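PDB 2VTW: fiber protein 2 from Fowl adenovirus 1, which probably forms the short spikes that project from the capsid vertices and, through its trimeric C-terminal head, attaches the virion to a receptor on the host cell. Local coordinates for residues R70-W75 and G177-T182; S78-T81 and N87-Q90. One frame throughout, in Å; residues are numbered along the deposited sequence.

How the contacts relate
Following the chain from its N terminus, strands 4-23 and 28-40 come first, and strand 71-76 then pairs antiparallel with 4-23. Contact 1 joins the beginning of that strand to the turn that follows strand 163-173, closing a loop of 101 residues. Contact 2 is a far shorter closure inside this span: in the connection between strands 71-76 and 92-94, residues 78-81 fold back on 87-90 across a five-residue excursion. The centres of the two contacts lie about 22 Å apart, on opposite sides of the chain's centre. They nevertheless meet where strand 71-76 runs between them, the carbonyl O of Trp75 packing 3.6 Å from CG1 of Ile88.

Contact 1 of 2, residues R70-W75 and G177-T182; sequences RYFTVW and GLFNPT
An aromatic cluster at the start of strand 71-76 brings Phe72 against Leu178 and Phe179, the two central residues of a type I beta turn from Gly177 to Asn180. The turn is closed by its own backbone bond, Asn180 N to Gly177 O at 3.3 Å, and sends both apolar side chains toward the strand. CD2 of Leu178 reaches the Phe72 ring at CE2, 3.7 Å away, while CZ of Phe179 stops 4.0 Å from CB of Phe72; each side chain crosses that of Phe72 at about a right angle. In Phe72, chi1 of 72° sets CG between the backbone N and the carbonyl carbon, and the ring meets the turn through CD2 and CE2. Within the turn, CG of Leu178 lies 3.9 Å above the plane of the Phe179 ring, offset toward its rim. Phe29 meets Phe72 and Phe179 alike edge-to-face, and Phe171 on the paired strand stacks with Phe72. At the end of the turn, OD1 of Asn180 accepts from Thr182 N at 2.9 Å, in the carbonyl plane, forming an Asx turn. The cluster packs the connection between strands 163-173 and 185-197 onto the start of strand 71-76, in the antiparallel beta fold of the fibre head.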
# COMPACT_ATOMS: atom_id res chain seq x y z
N ARG A 70 19.46 -14.90 4.03
CA ARG A 70 18.39 -14.09 4.65
C ARG A 70 17.13 -13.92 3.77
O ARG A 70 16.06 -13.58 4.30
CB ARG A 70 18.96 -12.73 5.07
CG ARG A 70 19.96 -12.84 6.22
CD ARG A 70 20.47 -11.50 6.71
NE ARG A 70 21.30 -10.78 5.74
CZ ARG A 70 20.95 -9.68 5.06
NH1 ARG A 70 19.75 -9.10 5.20
NH2 ARG A 70 21.82 -9.12 4.23
N TYR A 71 17.25 -14.15 2.46
CA TYR A 71 16.12 -13.92 1.53
C TYR A 71 15.45 -15.21 1.13
O TYR A 71 16.08 -16.25 1.10
CB TYR A 71 16.56 -13.22 0.25
CG TYR A 71 17.09 -11.82 0.39
CD1 TYR A 71 17.40 -11.24 1.64
CD2 TYR A 71 17.35 -11.07 -0.73
CE1 TYR A 71 17.90 -9.95 1.72
CE2 TYR A 71 17.87 -9.81 -0.65
CZ TYR A 71 18.13 -9.25 0.57
OH TYR A 71 18.64 -7.98 0.60
N PHE A 72 14.15 -15.15 0.85
CA PHE A 72 13.46 -16.25 0.21
C PHE A 72 12.29 -15.77 -0.63
O PHE A 72 11.69 -14.72 -0.34
CB PHE A 72 13.04 -17.32 1.22
CG PHE A 72 11.91 -16.93 2.13
CD1 PHE A 72 10.60 -17.10 1.74
CD2 PHE A 72 12.17 -16.46 3.42
CE1 PHE A 72 9.56 -16.78 2.57
CE2 PHE A 72 11.13 -16.14 4.27
CZ PHE A 72 9.83 -16.30 3.86
N THR A 73 11.97 -16.54 -1.67
CA THR A 73 10.98 -16.12 -2.67
C THR A 73 9.79 -17.05 -2.67
O THR A 73 9.93 -18.29 -2.57
CB THR A 73 11.61 -16.06 -4.07
OG1 THR A 73 12.70 -15.14 -4.05
CG2 THR A 73 10.58 -15.64 -5.15
N VAL A 74 8.62 -16.45 -2.76
CA VAL A 74 7.36 -17.13 -2.99
C VAL A 74 6.77 -16.59 -4.33
O VAL A 74 6.73 -15.37 -4.56
CB VAL A 74 6.37 -16.89 -1.83
CG1 VAL A 74 4.97 -17.48 -2.14
CG2 VAL A 74 6.93 -17.49 -0.56
N TRP A 75 6.38 -17.51 -5.20
CA TRP A 75 5.72 -17.19 -6.47
C TRP A 75 4.22 -17.33 -6.35
O TRP A 75 3.74 -18.39 -5.99
CB TRP A 75 6.23 -18.14 -7.58
CG TRP A 75 7.58 -17.78 -8.04
CD1 TRP A 75 8.75 -18.31 -7.63
CD2 TRP A 75 7.90 -16.76 -9.00
NE1 TRP A 75 9.79 -17.69 -8.27
CE2 TRP A 75 9.29 -16.73 -9.12
CE3 TRP A 75 7.15 -15.85 -9.75
CZ2 TRP A 75 9.95 -15.85 -9.98
CZ3 TRP A 75 7.79 -14.99 -10.59
CH2 TRP A 75 9.17 -14.99 -10.71
N GLY A 177 18.82 -16.87 10.26
CA GLY A 177 18.35 -17.82 11.25
C GLY A 177 17.38 -18.88 10.76
O GLY A 177 17.41 -20.03 11.23
N LEU A 178 16.49 -18.50 9.84
CA LEU A 178 15.49 -19.41 9.30
C LEU A 178 16.12 -20.65 8.66
O LEU A 178 15.50 -21.71 8.65
CB LEU A 178 14.62 -18.68 8.26
CG LEU A 178 13.40 -19.41 7.67
CD1 LEU A 178 12.44 -19.93 8.73
CD2 LEU A 178 12.66 -18.50 6.68
N PHE A 179 17.34 -20.52 8.14
CA PHE A 179 18.02 -21.58 7.37
C PHE A 179 19.24 -22.17 8.08
O PHE A 179 19.99 -22.95 7.49
CB PHE A 179 18.36 -21.03 5.98
CG PHE A 179 17.15 -20.50 5.26
CD1 PHE A 179 16.11 -21.36 4.92
CD2 PHE A 179 17.01 -19.13 5.00
CE1 PHE A 179 14.98 -20.89 4.31
CE2 PHE A 179 15.89 -18.65 4.38
CZ PHE A 179 14.86 -19.53 4.04
N ASN A 180 19.43 -21.80 9.34
CA ASN A 180 20.47 -22.36 10.19
C ASN A 180 19.85 -23.52 10.98
O ASN A 180 18.93 -23.30 11.78
CB ASN A 180 21.06 -21.29 11.12
CG ASN A 180 22.14 -21.83 12.03
OD1 ASN A 180 21.93 -22.81 12.73
ND2 ASN A 180 23.31 -21.18 12.04
N PRO A 181 20.35 -24.76 10.76
CA PRO A 181 19.72 -25.97 11.34
C PRO A 181 19.75 -26.06 12.87
O PRO A 181 19.02 -26.88 13.45
CB PRO A 181 20.51 -27.13 10.70
CG PRO A 181 21.82 -26.54 10.26
CD PRO A 181 21.56 -25.08 9.96
N THR A 182 20.57 -25.24 13.53
CA THR A 182 20.61 -25.23 15.00
C THR A 182 19.54 -24.31 15.61
O THR A 182 19.26 -24.41 16.81
CB THR A 182 22.01 -24.88 15.52
OG1 THR A 182 22.31 -23.50 15.24
CG2 THR A 182 23.06 -25.76 14.84

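Contact 2 of 2, residues S78-T81 and N87-Q90; sequences SFLT and NIGQ. With SO4 (sulfate ion), chain G.
Leu80 fits against Ile88, the backbone of Gly89 and the bent side chain of Gln90. Its CD2 lies 3.5 Å from the carbonyl O of Ile88 and 3.8 Å from CB of the same residue. CD1 stands anti to CA (chi2 -175°) and comes within 3.6 Å of the carbonyl O of Gly89, one peptide later. From another direction, NE2 of Gln90 approaches CB of Leu80 to 3.7 Å, brought round by a bend at chi2 (-75°) that folds the amide over the leucine. The carbonyls touched by the methyls have polar partners elsewhere: Asn84 ND2 bonds to the O atoms of both Leu80 and Ile88, bridging the segments, and Ser9 OG bonds to that of Gly89. Farther out, Thr81 binds a sulfate ion, probably from the crystallisation liquor. Its backbone N donates to O3 at 2.9 Å, and its OG1 makes a weak bond to that same oxygen; Gln82 N also binds the ion, and O1 lies in plane at the edge of the Phe79 ring. The chemistry implies that the segments meet through leucine, without a direct hydrogen bond; the Asn84 amide adds a polar tie, and neighbouring backbone N-H groups suit an anion.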
# COMPACT_ATOMS: atom_id res chain seq x y z
N SER A 78 -1.37 -17.71 -11.26
CA SER A 78 -2.70 -17.99 -11.74
C SER A 78 -2.72 -19.19 -12.74
O SER A 78 -3.77 -19.55 -13.22
CB SER A 78 -3.28 -16.76 -12.45
OG SER A 78 -2.52 -16.42 -13.61
N PHE A 79 -1.55 -19.75 -13.06
CA PHE A 79 -1.39 -20.89 -13.99
C PHE A 79 -0.98 -22.10 -13.15
O PHE A 79 0.21 -22.47 -13.09
CB PHE A 79 -0.31 -20.60 -15.03
CG PHE A 79 -0.55 -19.35 -15.85
CD1 PHE A 79 -1.49 -19.34 -16.87
CD2 PHE A 79 0.18 -18.19 -15.60
CE1 PHE A 79 -1.70 -18.20 -17.63
CE2 PHE A 79 -0.02 -17.05 -16.35
CZ PHE A 79 -0.95 -17.05 -17.37
N LEU A 80 -1.96 -22.69 -12.47
CA LEU A 80 -1.68 -23.64 -11.42
C LEU A 80 -1.16 -24.96 -11.93
O LEU A 80 -0.59 -25.71 -11.15
CB LEU A 80 -2.92 -23.87 -10.54
CG LEU A 80 -3.45 -22.64 -9.79
CD1 LEU A 80 -4.60 -22.99 -8.86
CD2 LEU A 80 -2.31 -21.96 -9.03
N THR A 81 -1.33 -25.25 -13.23
CA THR A 81 -0.69 -26.44 -13.83
C THR A 81 0.48 -26.09 -14.76
O THR A 81 1.55 -26.68 -14.64
CB THR A 81 -1.74 -27.37 -14.52
OG1 THR A 81 -2.59 -26.59 -15.37
CG2 THR A 81 -2.60 -28.04 -13.48
N ASN A 87 3.87 -23.95 -6.10
CA ASN A 87 2.87 -24.98 -5.86
C ASN A 87 1.70 -24.39 -5.12
O ASN A 87 1.19 -24.97 -4.17
CB ASN A 87 3.50 -26.20 -5.13
CG ASN A 87 2.55 -27.39 -4.99
OD1 ASN A 87 1.67 -27.63 -5.83
ND2 ASN A 87 2.72 -28.14 -3.88
N ILE A 88 1.26 -23.22 -5.59
CA ILE A 88 -0.02 -22.69 -5.14
C ILE A 88 -1.08 -23.72 -5.50
O ILE A 88 -1.14 -24.16 -6.63
CB ILE A 88 -0.36 -21.30 -5.78
CG1 ILE A 88 0.77 -20.29 -5.55
CG2 ILE A 88 -1.64 -20.72 -5.22
CD1 ILE A 88 1.23 -20.19 -4.09
N GLY A 89 -1.89 -24.10 -4.51
CA GLY A 89 -2.92 -25.10 -4.67
C GLY A 89 -4.19 -24.55 -5.29
O GLY A 89 -4.42 -23.33 -5.33
N GLN A 90 -5.02 -25.47 -5.77
CA GLN A 90 -6.32 -25.13 -6.34
C GLN A 90 -7.06 -24.55 -5.19
O GLN A 90 -6.78 -24.91 -4.05
CB GLN A 90 -7.06 -26.38 -6.84
CG GLN A 90 -6.32 -27.19 -7.92
CD GLN A 90 -6.34 -26.54 -9.29
OE1 GLN A 90 -7.32 -25.87 -9.65
NE2 GLN A 90 -5.26 -26.73 -10.08
S SO4 G . -3.43 -23.51 -16.18
O1 SO4 G . -3.49 -22.20 -16.80
O2 SO4 G . -3.75 -24.49 -17.20
O3 SO4 G . -2.11 -23.81 -15.66
O4 SO4 G . -4.48 -23.59 -15.19